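Local coordinates for flagellar biosynthetic protein FlhB (Shewanella putrefaciens CN-32, PDB 6Z0W) that probably serves the flagellar type III export apparatus as the cytoplasmic domain of a membrane protein needed for assembly of the basal-body rod, at residues R7-V12 and D47-K52. Residues are numbered along the deposited sequence; the frame is centred on the assembly and turned at random.
Sequences RMMAEV and DDVAFK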
loop_
_atom_site.group_PDB
_atom_site.type_symbol
_atom_site.label_atom_id
_atom_site.label_comp_id
_atom_site.label_asym_id
_atom_site.label_seq_id
_atom_site.Cartn_x
_atom_site.Cartn_y
_atom_site.Cartn_z
ATOM N N ARG A 7 -1.855 -0.551 17.982
ATOM C CA ARG A 7 -1.202 0.734 17.740
ATOM C C ARG A 7 -1.048 1.001 16.248
ATOM O O ARG A 7 -1.283 2.120 15.777
ATOM C CB ARG A 7 0.153 0.759 18.445
ATOM C CG ARG A 7 0.949 2.026 18.241
ATOM C CD ARG A 7 0.202 3.233 18.782
ATOM N NE ARG A 7 0.899 4.498 18.537
ATOM C CZ ARG A 7 0.691 5.280 17.480
ATOM N NH1 ARG A 7 -0.195 4.921 16.560
ATOM N NH2 ARG A 7 1.367 6.419 17.350
ATOM N N MET A 8 -0.680 -0.021 15.481
ATOM C CA MET A 8 -0.696 0.115 14.033
ATOM C C MET A 8 -2.117 0.332 13.507
ATOM O O MET A 8 -2.338 1.177 12.641
ATOM C CB MET A 8 -0.052 -1.116 13.401
ATOM C CG MET A 8 0.071 -1.049 11.895
ATOM S SD MET A 8 0.333 -2.713 11.215
ATOM C CE MET A 8 -1.267 -3.440 11.491
ATOM N N MET A 9 -3.099 -0.404 14.028
ATOM C CA MET A 9 -4.460 -0.296 13.505
ATOM C C MET A 9 -5.052 1.081 13.742
ATOM O O MET A 9 -5.845 1.561 12.926
ATOM C CB MET A 9 -5.369 -1.352 14.142
ATOM C CG MET A 9 -5.186 -2.691 13.556
ATOM S SD MET A 9 -5.536 -2.683 11.799
ATOM C CE MET A 9 -4.844 -4.263 11.425
ATOM N N ALA A 10 -4.686 1.723 14.849
ATOM C CA ALA A 10 -5.106 3.092 15.142
ATOM C C ALA A 10 -4.613 4.110 14.127
ATOM O O ALA A 10 -5.092 5.249 14.153
ATOM C CB ALA A 10 -4.625 3.491 16.539
ATOM N N GLU A 11 -3.664 3.750 13.249
ATOM C CA GLU A 11 -3.092 4.702 12.293
ATOM C C GLU A 11 -3.772 4.684 10.934
ATOM O O GLU A 11 -3.643 5.660 10.183
ATOM C CB GLU A 11 -1.599 4.423 12.060
ATOM C CG GLU A 11 -0.663 4.814 13.191
ATOM C CD GLU A 11 -0.720 6.296 13.499
ATOM O OE1 GLU A 11 -0.877 7.092 12.544
ATOM O OE2 GLU A 11 -0.638 6.657 14.698
ATOM N N VAL A 12 -4.467 3.601 10.598
ATOM C CA VAL A 12 -5.120 3.398 9.304
ATOM C C VAL A 12 -6.031 4.569 8.922
ATOM O O VAL A 12 -6.071 4.924 7.729
ATOM C CB VAL A 12 -5.895 2.061 9.279
ATOM C CG1 VAL A 12 -6.640 1.901 7.990
ATOM C CG2 VAL A 12 -4.948 0.878 9.398
ATOM N N ASP A 47 -3.318 -11.473 5.177
ATOM C CA ASP A 47 -4.439 -12.345 5.498
ATOM C C ASP A 47 -5.477 -11.620 6.349
ATOM O O ASP A 47 -6.067 -10.641 5.881
ATOM C CB ASP A 47 -3.902 -13.614 6.144
ATOM C CG ASP A 47 -2.941 -14.370 5.208
ATOM O OD1 ASP A 47 -3.047 -14.192 3.970
ATOM O OD2 ASP A 47 -2.092 -15.140 5.701
ATOM N N ASP A 48 -5.720 -12.073 7.581
ATOM C CA ASP A 48 -6.818 -11.491 8.349
ATOM C C ASP A 48 -6.504 -10.064 8.769
ATOM O O ASP A 48 -7.403 -9.216 8.815
ATOM C CB ASP A 48 -7.134 -12.318 9.582
ATOM C CG ASP A 48 -8.140 -11.633 10.480
ATOM O OD1 ASP A 48 -9.335 -11.550 10.094
ATOM O OD2 ASP A 48 -7.730 -11.162 11.565
ATOM N N VAL A 49 -5.244 -9.795 9.115
ATOM C CA VAL A 49 -4.853 -8.434 9.451
ATOM C C VAL A 49 -5.038 -7.528 8.242
ATOM O O VAL A 49 -5.382 -6.348 8.380
ATOM C CB VAL A 49 -3.404 -8.419 9.974
ATOM C CG1 VAL A 49 -2.947 -6.988 10.252
ATOM C CG2 VAL A 49 -3.276 -9.302 11.239
ATOM N N ALA A 50 -4.807 -8.064 7.041
ATOM C CA ALA A 50 -5.073 -7.305 5.828
ATOM C C ALA A 50 -6.552 -6.933 5.735
ATOM O O ALA A 50 -6.888 -5.780 5.422
ATOM C CB ALA A 50 -4.608 -8.101 4.606
ATOM N N PHE A 51 -7.460 -7.874 6.058
ATOM C CA PHE A 51 -8.878 -7.520 6.010
ATOM C C PHE A 51 -9.292 -6.562 7.128
ATOM O O PHE A 51 -10.218 -5.762 6.925
ATOM C CB PHE A 51 -9.756 -8.778 6.010
ATOM C CG PHE A 51 -9.985 -9.327 4.621
ATOM C CD1 PHE A 51 -10.881 -8.717 3.750
ATOM C CD2 PHE A 51 -9.247 -10.408 4.160
ATOM C CE1 PHE A 51 -11.065 -9.205 2.456
ATOM C CE2 PHE A 51 -9.426 -10.895 2.874
ATOM C CZ PHE A 51 -10.332 -10.290 2.022
ATOM N N LYS A 52 -8.639 -6.601 8.302
ATOM C CA LYS A 52 -8.970 -5.599 9.315
ATOM C C LYS A 52 -8.511 -4.207 8.874
ATOM O O LYS A 52 -9.215 -3.221 9.104
ATOM C CB LYS A 52 -8.371 -5.958 10.677
ATOM C CG LYS A 52 -9.326 -5.695 11.867
ATOM C CD LYS A 52 -9.425 -4.190 12.211
ATOM C CE LYS A 52 -9.864 -3.923 13.654
ATOM N NZ LYS A 52 -9.526 -2.525 14.088
#
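M9 lays its terminal methyl between V49 and K52 on one flank of helix 47-59. M9 CE is 3.5 Å from V49 CG1. It also rests 4.0 Å from K52 CB, and the carbonyl oxygen of V49 is close to the same methyl. CG of M9 stands anti to its own carbonyl carbon (chi1 -78°), and a single bend at chi2 followed by an extended last bond brings the methyl to the helix. One bond back from the methyl, the thioether sulfur M9 SD lies 4.2 Å from K52 CD, where the aliphatic part of the lysine passes the methionine at a slant. M8 comes in beside its neighbour. Its chain is extended as far as the sulfur and folds over at chi3 (70°), bringing M8 CE to 4.1 Å from V49 CG1. The same valine branch thus meets both methionine methyls, and V49 CG1 is the shared apolar point of the contact. No hydrogen bond spans the two segments; the contact is made mainly by side-chain carbon and sulfur, and their nearest CA atoms, those of M9 and K52, stay 8.1 Å apart. Within 7-12, the salt bridge from R7 NH1 to E11 OE2 (2.6 Å) joins R7 in helix 6-9 to E11 in the type I turn from M9 to V12, using the anti lone pair of the carboxylate oxygen. The other carboxylate oxygen, E11 OE1, is hydrogen-bonded to N14 ND2. In the cytoplasmic domain of FlhB, this contact sets the N-terminal helix 6-9 against the early part of helix 47-59, the helix next after the outermost strand 40-46 of the sheet. M8 also packs on A43 of that strand and on L80, M9 continues onto I53, and V12 bridges A43 to I53 and V56, joining the N-terminal segment to both helix and sheet.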